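Local coordinates for protein pullulanase (Bacillus acidopullulyticus, PDB 2WAN) that hydrolyses the alpha-1,6-glucosidic linkages of pullulan and of branched starch-type glucans, at residues Ile214-Asp217 against Asn221-Tyr224; Leu355-Ser360 against Trp365-Ser370; Val552-Thr557 against Lys601-Ser606; Lys857-Ala860 against Trp865-Ile868. One frame throughout, in Å; residues are numbered along the deposited sequence.

How the contacts relate
Followed from the N terminus, the four contacts come one after another; none nests in or crosses another. Contact 1 closes a hairpin in the X25 domain, with three residues between its segments. Contact 2 does the same in the carbohydrate-binding module 48 domain, across four residues. Contact 3 spans the longest separation, 43 residues, and ties the loop after barrel strand 547-552 to helix 597-614. Contact 4 shuts a short loop in the C-terminal all-beta domain. Contacts 2 and 3 approach most closely, about 12 Å between nearest atoms, whereas contacts 2 and 4 lie on opposite sides of the chain's centre, about 65 Å between centres.

Contact 1. Residues Ile214-Asp217 against Asn221-Tyr224; sequences IALD and NTSY
The turn end of an antiparallel beta hairpin, strands 208-216 and 223-233 of the X25 domain, is pinned where I214 pairs with Y224. This is a hydrogen-bonded pair: I214 N gives its proton to Y224 O at 2.8 Å, and Y224 N returns the bond to I214 O, also at 2.8 Å. A215 and S223 follow as a non-hydrogen-bonded pair, and between the two pairs S223 CA comes to 3.1 Å from I214 O in a CA-H...O contact. One step nearer the turn, L216 N reaches T222 O at 2.9 Å, the carbonyl aimed almost straight at the donor.

The side chains meet most clearly at L216 and Y224. With CG of L216 anti to its own carbonyl carbon (chi1 -63°), the leucine leans across the pairing and sets CD1 against the edge of the tyrosine ring, 3.9 Å from Y224 CE2. Y244 of strand 238-245 touches both of them, as well as I214. S223 OG is hydrogen-bonded to K213 NZ.

Past the last direct bond a water takes over. It accepts from T222 N at 2.8 Å and lies 2.7 Å from L216 O, joining the two segments next to the turn. The arrangement is that of a beta hairpin, here the second and third strands of the three-stranded antiparallel sheet 166-170, 208-216 and 223-233.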
loop_
_atom_site.group_PDB
_atom_site.type_symbol
_atom_site.label_atom_id
_atom_site.label_comp_id
_atom_site.label_asym_id
_atom_site.label_seq_id
_atom_site.Cartn_x
_atom_site.Cartn_y
_atom_site.Cartn_z
ATOM N N ILE A 214 -13.051 12.103 -36.393
ATOM C CA ILE A 214 -12.091 11.822 -35.333
ATOM C C ILE A 214 -12.537 12.596 -34.102
ATOM O O ILE A 214 -12.618 13.837 -34.136
ATOM C CB ILE A 214 -10.643 12.232 -35.747
ATOM C CG1 ILE A 214 -10.151 11.421 -36.960
ATOM C CG2 ILE A 214 -9.670 12.136 -34.570
ATOM C CD1 ILE A 214 -9.914 9.937 -36.720
ATOM N N ALA A 215 -12.847 11.873 -33.022
ATOM C CA ALA A 215 -13.237 12.498 -31.760
ATOM C C ALA A 215 -12.074 12.482 -30.791
ATOM O O ALA A 215 -11.357 11.484 -30.695
ATOM C CB ALA A 215 -14.454 11.788 -31.151
ATOM N N LEU A 216 -11.901 13.586 -30.074
ATOM C CA LEU A 216 -10.798 13.735 -29.127
ATOM C C LEU A 216 -11.220 13.503 -27.682
ATOM O O LEU A 216 -12.358 13.792 -27.296
ATOM C CB LEU A 216 -10.156 15.124 -29.253
ATOM C CG LEU A 216 -9.480 15.524 -30.573
ATOM C CD1 LEU A 216 -8.544 16.709 -30.333
ATOM C CD2 LEU A 216 -8.728 14.373 -31.213
ATOM N N ASP A 217 -10.289 12.974 -26.887
ATOM C CA ASP A 217 -10.429 12.934 -25.423
ATOM C C ASP A 217 -11.679 12.208 -24.908
ATOM O O ASP A 217 -12.202 12.549 -23.843
ATOM C CB ASP A 217 -10.334 14.351 -24.839
ATOM C CG ASP A 217 -9.073 15.083 -25.290
ATOM O OD1 ASP A 217 -8.008 14.437 -25.355
ATOM O OD2 ASP A 217 -9.151 16.298 -25.587
ATOM N N ASN A 221 -17.030 16.721 -27.334
ATOM C CA ASN A 221 -16.689 18.126 -27.131
ATOM C C ASN A 221 -15.943 18.673 -28.347
ATOM O O ASN A 221 -16.268 19.742 -28.869
ATOM C CB ASN A 221 -15.833 18.281 -25.874
ATOM C CG ASN A 221 -16.236 19.478 -25.035
ATOM O OD1 ASN A 221 -16.221 20.623 -25.498
ATOM N ND2 ASN A 221 -16.589 19.217 -23.781
ATOM N N THR A 222 -14.957 17.905 -28.801
ATOM C CA THR A 222 -14.159 18.265 -29.960
ATOM C C THR A 222 -14.020 17.076 -30.901
ATOM O O THR A 222 -13.468 16.032 -30.530
ATOM C CB THR A 222 -12.770 18.767 -29.527
ATOM O OG1 THR A 222 -12.930 19.886 -28.651
ATOM C CG2 THR A 222 -11.937 19.193 -30.729
ATOM N N SER A 223 -14.544 17.233 -32.115
ATOM C CA SER A 223 -14.318 16.266 -33.176
ATOM C C SER A 223 -13.997 16.986 -34.483
ATOM O O SER A 223 -14.413 18.138 -34.692
ATOM C CB SER A 223 -15.523 15.335 -33.349
ATOM O OG SER A 223 -16.675 16.041 -33.768
ATOM N N TYR A 224 -13.253 16.295 -35.342
ATOM C CA TYR A 224 -12.805 16.812 -36.638
ATOM C C TYR A 224 -13.138 15.839 -37.765
ATOM O O TYR A 224 -13.251 14.629 -37.522
ATOM C CB TYR A 224 -11.295 17.068 -36.613
ATOM C CG TYR A 224 -10.892 18.094 -35.591
ATOM C CD1 TYR A 224 -11.254 19.430 -35.746
ATOM C CD2 TYR A 224 -10.165 17.731 -34.450
ATOM C CE1 TYR A 224 -10.902 20.386 -34.805
ATOM C CE2 TYR A 224 -9.798 18.683 -33.508
ATOM C CZ TYR A 224 -10.175 20.007 -33.691
ATOM O OH TYR A 224 -9.830 20.966 -32.767
HETATM O O HOH W 1 -13.879 15.994 -27.102
HETATM O O HOH W 2 -11.794 17.721 -26.236
#

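Contact 2. Residues Leu355-Ser360 against Trp365-Ser370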
loop_
_atom_site.group_PDB
_atom_site.type_symbol
_atom_site.label_atom_id
_atom_site.label_comp_id
_atom_site.label_asym_id
_atom_site.label_seq_id
_atom_site.Cartn_x
_atom_site.Cartn_y
_atom_site.Cartn_z
ATOM N N LEU A 355 35.986 13.134 5.771
ATOM C CA LEU A 355 36.730 12.382 4.755
ATOM C C LEU A 355 36.074 12.424 3.388
ATOM O O LEU A 355 34.853 12.296 3.273
ATOM C CB LEU A 355 36.896 10.922 5.177
ATOM C CG LEU A 355 37.651 10.658 6.478
ATOM C CD1 LEU A 355 37.341 9.269 6.993
ATOM C CD2 LEU A 355 39.152 10.823 6.233
ATOM N N GLU A 356 36.883 12.588 2.344
ATOM C CA GLU A 356 36.369 12.497 0.988
ATOM C C GLU A 356 35.978 11.044 0.668
ATOM O O GLU A 356 36.748 10.110 0.919
ATOM C CB GLU A 356 37.412 12.993 -0.029
ATOM C CG GLU A 356 37.479 14.495 -0.191
ATOM C CD GLU A 356 36.260 15.058 -0.905
ATOM O OE1 GLU A 356 35.978 16.253 -0.708
ATOM O OE2 GLU A 356 35.593 14.312 -1.658
ATOM N N MET A 357 34.776 10.848 0.134
ATOM C CA MET A 357 34.414 9.535 -0.404
ATOM C C MET A 357 34.825 9.448 -1.877
ATOM O O MET A 357 35.176 10.461 -2.490
ATOM C CB MET A 357 32.923 9.234 -0.198
ATOM C CG MET A 357 32.534 9.246 1.282
ATOM S SD MET A 357 30.777 8.903 1.613
ATOM C CE MET A 357 30.681 7.156 1.190
ATOM N N GLN A 358 34.786 8.235 -2.418
ATOM C CA GLN A 358 35.264 7.948 -3.767
ATOM C C GLN A 358 34.101 7.607 -4.676
ATOM O O GLN A 358 33.285 6.751 -4.340
ATOM C CB GLN A 358 36.236 6.763 -3.755
ATOM C CG GLN A 358 37.363 6.840 -2.738
ATOM C CD GLN A 358 38.038 5.489 -2.500
ATOM O OE1 GLN A 358 38.093 4.630 -3.394
ATOM N NE2 GLN A 358 38.563 5.301 -1.292
ATOM N N LYS A 359 34.034 8.274 -5.826
ATOM C CA LYS A 359 33.098 7.887 -6.887
ATOM C C LYS A 359 33.288 6.414 -7.245
ATOM O O LYS A 359 34.408 5.969 -7.514
ATOM C CB LYS A 359 33.296 8.751 -8.135
ATOM C CG LYS A 359 32.338 9.909 -8.245
ATOM C CD LYS A 359 32.597 10.767 -9.497
ATOM C CE LYS A 359 31.675 11.992 -9.537
ATOM N NZ LYS A 359 32.079 13.001 -10.555
ATOM N N SER A 360 32.190 5.663 -7.237
ATOM C CA SER A 360 32.217 4.230 -7.503
ATOM C C SER A 360 31.105 3.822 -8.493
ATOM O O SER A 360 30.593 4.668 -9.220
ATOM C CB SER A 360 32.117 3.455 -6.181
ATOM O OG SER A 360 32.347 2.071 -6.372
ATOM N N TRP A 365 28.898 6.428 -4.152
ATOM C CA TRP A 365 30.132 6.896 -3.539
ATOM C C TRP A 365 30.442 5.944 -2.396
ATOM O O TRP A 365 29.542 5.507 -1.667
ATOM C CB TRP A 365 29.967 8.323 -3.018
ATOM C CG TRP A 365 29.796 9.367 -4.103
ATOM C CD1 TRP A 365 28.715 9.537 -4.925
ATOM C CD2 TRP A 365 30.731 10.398 -4.451
ATOM N NE1 TRP A 365 28.928 10.602 -5.780
ATOM C CE2 TRP A 365 30.154 11.152 -5.502
ATOM C CE3 TRP A 365 32.005 10.752 -3.981
ATOM C CZ2 TRP A 365 30.806 12.250 -6.086
ATOM C CZ3 TRP A 365 32.654 11.845 -4.565
ATOM C CH2 TRP A 365 32.056 12.574 -5.609
ATOM N N LYS A 366 31.721 5.622 -2.228
ATOM C CA LYS A 366 32.109 4.627 -1.242
ATOM C C LYS A 366 33.311 5.065 -0.422
ATOM O O LYS A 366 34.090 5.933 -0.840
ATOM C CB LYS A 366 32.400 3.286 -1.914
ATOM C CG LYS A 366 33.702 3.271 -2.734
ATOM C CD LYS A 366 34.007 1.895 -3.267
ATOM C CE LYS A 366 35.421 1.843 -3.852
ATOM N NZ LYS A 366 35.746 0.479 -4.363
ATOM N N LEU A 367 33.466 4.447 0.743
ATOM C CA LEU A 367 34.683 4.638 1.540
ATOM C C LEU A 367 34.840 3.548 2.581
ATOM O O LEU A 367 33.875 3.194 3.276
ATOM C CB LEU A 367 34.694 6.004 2.234
ATOM C CG LEU A 367 36.018 6.411 2.893
ATOM C CD1 LEU A 367 37.107 6.568 1.811
ATOM C CD2 LEU A 367 35.839 7.708 3.672
ATOM N N GLN A 368 36.056 3.011 2.680
ATOM C CA GLN A 368 36.408 2.139 3.794
ATOM C C GLN A 368 37.220 2.944 4.805
ATOM O O GLN A 368 38.194 3.608 4.445
ATOM C CB GLN A 368 37.193 0.913 3.315
ATOM C CG GLN A 368 37.407 -0.131 4.407
ATOM C CD GLN A 368 38.201 -1.335 3.937
ATOM O OE1 GLN A 368 39.044 -1.863 4.669
ATOM N NE2 GLN A 368 37.939 -1.776 2.712
ATOM N N VAL A 369 36.805 2.880 6.061
ATOM C CA VAL A 369 37.476 3.572 7.154
ATOM C C VAL A 369 38.047 2.537 8.113
ATOM O O VAL A 369 37.306 1.746 8.691
ATOM C CB VAL A 369 36.517 4.535 7.897
ATOM C CG1 VAL A 369 37.277 5.338 8.959
ATOM C CG2 VAL A 369 35.818 5.472 6.906
ATOM N N SER A 370 39.378 2.538 8.254
ATOM C CA SER A 370 40.044 1.589 9.138
ATOM C C SER A 370 39.824 1.944 10.603
ATOM O O SER A 370 39.693 3.120 10.972
ATOM C CB SER A 370 41.543 1.515 8.829
ATOM O OG SER A 370 42.132 2.792 8.963
HETATM O O HOH W 3 34.762 1.461 -7.139
#
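Two first torsions bring K359 and W365 together: the indole has CG anti to its own carbonyl carbon (chi1 -68°), while the lysine sits at an unusual chi1 of -97°, which lays its extended chain over the ring. K359 CG is 3.7 Å from the centroid of the six-membered ring of W365 and 18° off its normal, a CH-pi contact over the face. Further out, K359 CE meets W365 CZ2 at 3.6 Å, so the aliphatic chain runs beside the indole, pointing the same way. M357 puts its carbonyl oxygen at the ring edge and its CB 4.2 Å from W365 CE3. With W365 cut back to alanine, the K359 methylenes would probably lose the surface they lie on and be free to turn, and M357 CB would lose its aromatic neighbour.

Q358 and K366 form a hydrogen-bonded antiparallel pair, with Q358 N to K366 O at 2.9 Å and K366 N to Q358 O at the same length. On their side of the sheet the K366 chain rises past S360, K366 CD lying 3.5 Å from S360 OG. A water bridges that hydroxyl and K366 NZ; S360 OG also bonds R330. Nearer the other end, L355 crosses L367 at about a right angle, its CB 3.7 Å from L367 CD2.

In this carbohydrate-binding module 48 domain, strand 364-370 runs between 353-359 and 326-332, with W365, L367 and V369 bonded through their backbones to V331, F329 and T327. Strand 338-344 flanks the other side of 353-359, and V339 touches both M357 and W365.

Contact 3. Residues Val552-Thr557 against Lys601-Ser606; sequences VVYNHT and KFVLDS
Y554 reaches out from the loop after barrel strand 547-552 to V603 and S606 on helix 597-614, the next long helix of the (beta/alpha)8 catalytic barrel. The sequence VVYNHT matches the first conserved sequence region of the alpha-amylase family, and V553 to H556 make a type I turn from which the tyrosine points at the helix.

Start at the base of the side chain: Y554 CB lies 4.0 Å from V603 CG2. Its CG then meets the other methyl, V603 CG1, at 3.9 Å. That methyl stands over one ring face, toward the rim, 21° off the normal, in a CH-pi contact, while V603 CG2 also touches Y554 CD1. Both methyls lie on the same side of the ring, over its CB end. Farther along, Y554 CE1 comes to 3.7 Å from S606 CB as the ring's outer end passes the serine, whose hydroxyl lies near the ring plane. A phenylalanine at Y554 could still pack on V603, but S606 OG would probably lose its donor in a buried place and the end of the ring its only polar tie to the helix segment.

The surroundings close in on the same group: Y514 lays a ring against that of Y554, the planes about 20° apart, and V607 and W610 of the same helix touch it too. S606 OG is anti to its backbone N (chi1 -172°), which turns it toward the tyrosine. There it accepts the proton of Y554 OH at 2.7 Å and is also hydrogen-bonded to N515 OD1.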
loop_
_atom_site.group_PDB
_atom_site.type_symbol
_atom_site.label_atom_id
_atom_site.label_comp_id
_atom_site.label_asym_id
_atom_site.label_seq_id
_atom_site.Cartn_x
_atom_site.Cartn_y
_atom_site.Cartn_z
ATOM N N VAL A 552 3.761 -0.872 7.762
ATOM C CA VAL A 552 4.880 -0.101 7.174
ATOM C C VAL A 552 4.374 0.929 6.167
ATOM O O VAL A 552 3.390 0.688 5.449
ATOM C CB VAL A 552 5.950 -1.041 6.523
ATOM C CG1 VAL A 552 6.704 -1.849 7.617
ATOM C CG2 VAL A 552 5.284 -2.001 5.526
ATOM N N VAL A 553 5.055 2.070 6.120
ATOM C CA VAL A 553 4.585 3.248 5.402
ATOM C C VAL A 553 5.631 3.683 4.361
ATOM O O VAL A 553 6.114 4.824 4.388
ATOM C CB VAL A 553 4.261 4.402 6.397
ATOM C CG1 VAL A 553 3.460 5.536 5.732
ATOM C CG2 VAL A 553 3.503 3.855 7.657
ATOM N N TYR A 554 5.933 2.776 3.429
ATOM C CA TYR A 554 6.840 3.060 2.303
ATOM C C TYR A 554 6.242 3.989 1.259
ATOM O O TYR A 554 6.964 4.456 0.385
ATOM C CB TYR A 554 7.363 1.766 1.632
ATOM C CG TYR A 554 8.187 0.942 2.594
ATOM C CD1 TYR A 554 9.468 1.368 2.979
ATOM C CD2 TYR A 554 7.675 -0.224 3.165
ATOM C CE1 TYR A 554 10.232 0.635 3.920
ATOM C CE2 TYR A 554 8.435 -0.971 4.096
ATOM C CZ TYR A 554 9.707 -0.526 4.467
ATOM O OH TYR A 554 10.421 -1.257 5.391
ATOM N N ASN A 555 4.944 4.280 1.340
ATOM C CA ASN A 555 4.290 5.037 0.265
ATOM C C ASN A 555 4.553 6.553 0.275
ATOM O O ASN A 555 4.277 7.215 -0.723
ATOM C CB ASN A 555 2.775 4.771 0.258
ATOM C CG ASN A 555 2.081 5.360 1.473
ATOM O OD1 ASN A 555 1.893 6.572 1.553
ATOM N ND2 ASN A 555 1.705 4.510 2.430
ATOM N N HIS A 556 5.045 7.091 1.401
ATOM C CA HIS A 556 5.378 8.523 1.536
ATOM C C HIS A 556 6.305 8.755 2.739
ATOM O O HIS A 556 6.373 7.917 3.632
ATOM C CB HIS A 556 4.109 9.393 1.704
ATOM C CG HIS A 556 3.468 9.283 3.056
ATOM N ND1 HIS A 556 3.663 10.217 4.054
ATOM C CD2 HIS A 556 2.628 8.351 3.573
ATOM C CE1 HIS A 556 2.973 9.860 5.127
ATOM N NE2 HIS A 556 2.335 8.733 4.859
ATOM N N THR A 557 6.992 9.895 2.773
ATOM C CA THR A 557 7.823 10.271 3.934
ATOM C C THR A 557 7.207 11.450 4.672
ATOM O O THR A 557 6.279 12.091 4.164
ATOM C CB THR A 557 9.269 10.639 3.560
ATOM O OG1 THR A 557 9.245 11.770 2.678
ATOM C CG2 THR A 557 9.976 9.473 2.898
ATOM N N LYS A 601 14.428 -0.498 -5.048
ATOM C CA LYS A 601 15.468 -1.252 -4.338
ATOM C C LYS A 601 15.536 -0.876 -2.862
ATOM O O LYS A 601 15.722 -1.759 -2.021
ATOM C CB LYS A 601 16.838 -1.059 -5.005
ATOM C CG LYS A 601 17.992 -1.735 -4.234
ATOM C CD LYS A 601 19.318 -1.536 -4.957
ATOM C CE LYS A 601 20.522 -1.992 -4.116
ATOM N NZ LYS A 601 20.310 -3.328 -3.460
ATOM N N PHE A 602 15.361 0.413 -2.547
ATOM C CA PHE A 602 15.371 0.849 -1.161
ATOM C C PHE A 602 14.294 0.114 -0.349
ATOM O O PHE A 602 14.531 -0.324 0.782
ATOM C CB PHE A 602 15.161 2.374 -1.028
ATOM C CG PHE A 602 15.018 2.815 0.406
ATOM C CD1 PHE A 602 16.155 3.058 1.171
ATOM C CD2 PHE A 602 13.754 2.904 1.026
ATOM C CE1 PHE A 602 16.054 3.422 2.518
ATOM C CE2 PHE A 602 13.656 3.264 2.370
ATOM C CZ PHE A 602 14.810 3.520 3.108
ATOM N N VAL A 603 13.101 0.012 -0.924
ATOM C CA VAL A 603 12.001 -0.675 -0.248
ATOM C C VAL A 603 12.299 -2.168 -0.123
ATOM O O VAL A 603 12.125 -2.755 0.956
ATOM C CB VAL A 603 10.647 -0.424 -0.972
ATOM C CG1 VAL A 603 9.507 -1.243 -0.315
ATOM C CG2 VAL A 603 10.318 1.060 -0.932
ATOM N N LEU A 604 12.730 -2.793 -1.216
ATOM C CA LEU A 604 13.052 -4.214 -1.162
ATOM C C LEU A 604 14.140 -4.513 -0.133
ATOM O O LEU A 604 14.025 -5.474 0.634
ATOM C CB LEU A 604 13.486 -4.725 -2.544
ATOM C CG LEU A 604 12.374 -4.751 -3.600
ATOM C CD1 LEU A 604 12.980 -4.798 -5.021
ATOM C CD2 LEU A 604 11.455 -5.938 -3.361
ATOM N N ASP A 605 15.206 -3.713 -0.133
ATOM C CA ASP A 605 16.281 -3.911 0.848
ATOM C C ASP A 605 15.732 -3.764 2.277
ATOM O O ASP A 605 16.088 -4.540 3.169
ATOM C CB ASP A 605 17.414 -2.910 0.654
ATOM C CG ASP A 605 18.250 -3.187 -0.588
ATOM O OD1 ASP A 605 18.166 -4.280 -1.162
ATOM O OD2 ASP A 605 19.001 -2.287 -0.980
ATOM N N SER A 606 14.849 -2.782 2.472
ATOM C CA SER A 606 14.293 -2.529 3.812
ATOM C C SER A 606 13.464 -3.709 4.338
ATOM O O SER A 606 13.670 -4.156 5.463
ATOM C CB SER A 606 13.454 -1.254 3.830
ATOM O OG SER A 606 13.081 -0.946 5.168
#

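Contact 4. Residues Lys857-Ala860 against Trp865-Ile868; sequences KNYA and WKNI
Y859 lies with one face of its ring over the backbone and first methylenes of K866, in a short loop of the C-terminal all-beta domain that links strands 852-856 and 868-873. K866 CA is 3.7 Å from the ring centroid, 29° off the normal, a CH-pi contact. The lysine runs on with CG anti to its backbone N (chi1 -179°), so its extended chain passes obliquely under the ring: K866 CB is 3.4 Å from Y859 CE1, and CG sits below the same face toward the rim, near Y859 CZ. The ring thus covers aliphatic carbon while the ammonium end leads away.

Behind this CH-pi contact N858 and Y859 both have positive phi, a backbone shape that folds 857-860 around the carbonyl of K866. Y859 N donates to K866 O at 3.0 Å, in the carbonyl plane and on a lone pair.

N867 turns its amide toward K857 and the two side chains cross obliquely, N867 OD1 resting 3.4 Å from K857 CA. The other end of the amide, ND2, is held by OE1 of Q921, the last residue of the chain. The CB bond of W865 is directed away from 857-860, and its ring stacks on H827; N858 ND2 is hydrogen-bonded to N841 OD1.

Two waters complete the closure. One accepts from A860 N at 3.0 Å and lies 3.0 Å from W865 O. The other accepts from N858 N at 3.0 Å and gives a proton to N867 OD1 at 2.6 Å.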
loop_
_atom_site.group_PDB
_atom_site.type_symbol
_atom_site.label_atom_id
_atom_site.label_comp_id
_atom_site.label_asym_id
_atom_site.label_seq_id
_atom_site.Cartn_x
_atom_site.Cartn_y
_atom_site.Cartn_z
ATOM N N LYS A 857 -19.094 -28.854 3.694
ATOM C CA LYS A 857 -19.308 -30.296 3.579
ATOM C C LYS A 857 -18.026 -31.078 3.369
ATOM O O LYS A 857 -17.007 -30.508 3.010
ATOM C CB LYS A 857 -20.227 -30.595 2.390
ATOM C CG LYS A 857 -21.577 -29.876 2.462
ATOM C CD LYS A 857 -22.262 -29.909 1.085
ATOM C CE LYS A 857 -21.457 -29.083 0.079
ATOM N NZ LYS A 857 -21.748 -29.386 -1.354
ATOM N N ASN A 858 -18.125 -32.392 3.545
ATOM C CA ASN A 858 -17.108 -33.329 3.042
ATOM C C ASN A 858 -15.825 -33.281 3.882
ATOM O O ASN A 858 -14.755 -33.426 3.321
ATOM C CB ASN A 858 -16.718 -33.033 1.557
ATOM C CG ASN A 858 -17.912 -32.941 0.594
ATOM O OD1 ASN A 858 -18.817 -33.794 0.624
ATOM N ND2 ASN A 858 -17.898 -31.905 -0.299
ATOM N N TYR A 859 -15.929 -33.060 5.195
ATOM C CA TYR A 859 -14.729 -32.857 6.049
ATOM C C TYR A 859 -13.805 -31.823 5.391
ATOM O O TYR A 859 -12.613 -32.091 5.171
ATOM C CB TYR A 859 -13.946 -34.172 6.244
ATOM C CG TYR A 859 -14.753 -35.307 6.815
ATOM C CD1 TYR A 859 -15.062 -35.340 8.163
ATOM C CD2 TYR A 859 -15.194 -36.361 5.995
ATOM C CE1 TYR A 859 -15.826 -36.369 8.697
ATOM C CE2 TYR A 859 -15.957 -37.408 6.522
ATOM C CZ TYR A 859 -16.257 -37.406 7.873
ATOM O OH TYR A 859 -16.993 -38.423 8.431
ATOM N N ALA A 860 -14.349 -30.650 5.078
ATOM C CA ALA A 860 -13.677 -29.680 4.216
ATOM C C ALA A 860 -12.268 -29.340 4.704
ATOM O O ALA A 860 -12.078 -29.047 5.889
ATOM C CB ALA A 860 -14.519 -28.413 4.081
ATOM N N TRP A 865 -14.898 -32.443 11.528
ATOM C CA TRP A 865 -16.371 -32.463 11.448
ATOM C C TRP A 865 -16.802 -32.627 9.983
ATOM O O TRP A 865 -16.383 -31.861 9.113
ATOM C CB TRP A 865 -16.972 -31.176 12.035
ATOM C CG TRP A 865 -16.888 -31.091 13.539
ATOM C CD1 TRP A 865 -16.621 -32.098 14.422
ATOM C CD2 TRP A 865 -17.155 -29.916 14.335
ATOM N NE1 TRP A 865 -16.661 -31.612 15.732
ATOM C CE2 TRP A 865 -16.988 -30.279 15.695
ATOM C CE3 TRP A 865 -17.477 -28.588 14.021
ATOM C CZ2 TRP A 865 -17.171 -29.367 16.751
ATOM C CZ3 TRP A 865 -17.646 -27.672 15.070
ATOM C CH2 TRP A 865 -17.498 -28.065 16.415
ATOM N N LYS A 866 -17.656 -33.626 9.718
ATOM C CA LYS A 866 -18.087 -33.926 8.346
ATOM C C LYS A 866 -18.806 -32.742 7.678
ATOM O O LYS A 866 -18.440 -32.302 6.570
ATOM C CB LYS A 866 -19.015 -35.161 8.338
ATOM C CG LYS A 866 -19.490 -35.535 6.937
ATOM C CD LYS A 866 -20.325 -36.813 6.946
ATOM C CE LYS A 866 -20.627 -37.268 5.525
ATOM N NZ LYS A 866 -21.460 -38.518 5.517
ATOM N N ASN A 867 -19.856 -32.259 8.344
ATOM C CA ASN A 867 -20.632 -31.140 7.862
ATOM C C ASN A 867 -20.719 -30.099 8.970
ATOM O O ASN A 867 -20.975 -30.458 10.138
ATOM C CB ASN A 867 -22.059 -31.607 7.491
ATOM C CG ASN A 867 -22.075 -32.564 6.314
ATOM O OD1 ASN A 867 -21.338 -32.391 5.330
ATOM N ND2 ASN A 867 -22.921 -33.590 6.404
ATOM N N ILE A 868 -20.497 -28.838 8.603
ATOM C CA ILE A 868 -20.706 -27.721 9.518
ATOM C C ILE A 868 -21.730 -26.775 8.924
ATOM O O ILE A 868 -21.633 -26.381 7.759
ATOM C CB ILE A 868 -19.397 -26.942 9.783
ATOM C CG1 ILE A 868 -18.282 -27.908 10.223
ATOM C CG2 ILE A 868 -19.639 -25.810 10.827
ATOM C CD1 ILE A 868 -16.925 -27.256 10.436
HETATM O O HOH W 4 -20.544 -34.115 3.571
HETATM O O HOH W 5 -16.620 -29.920 6.884
#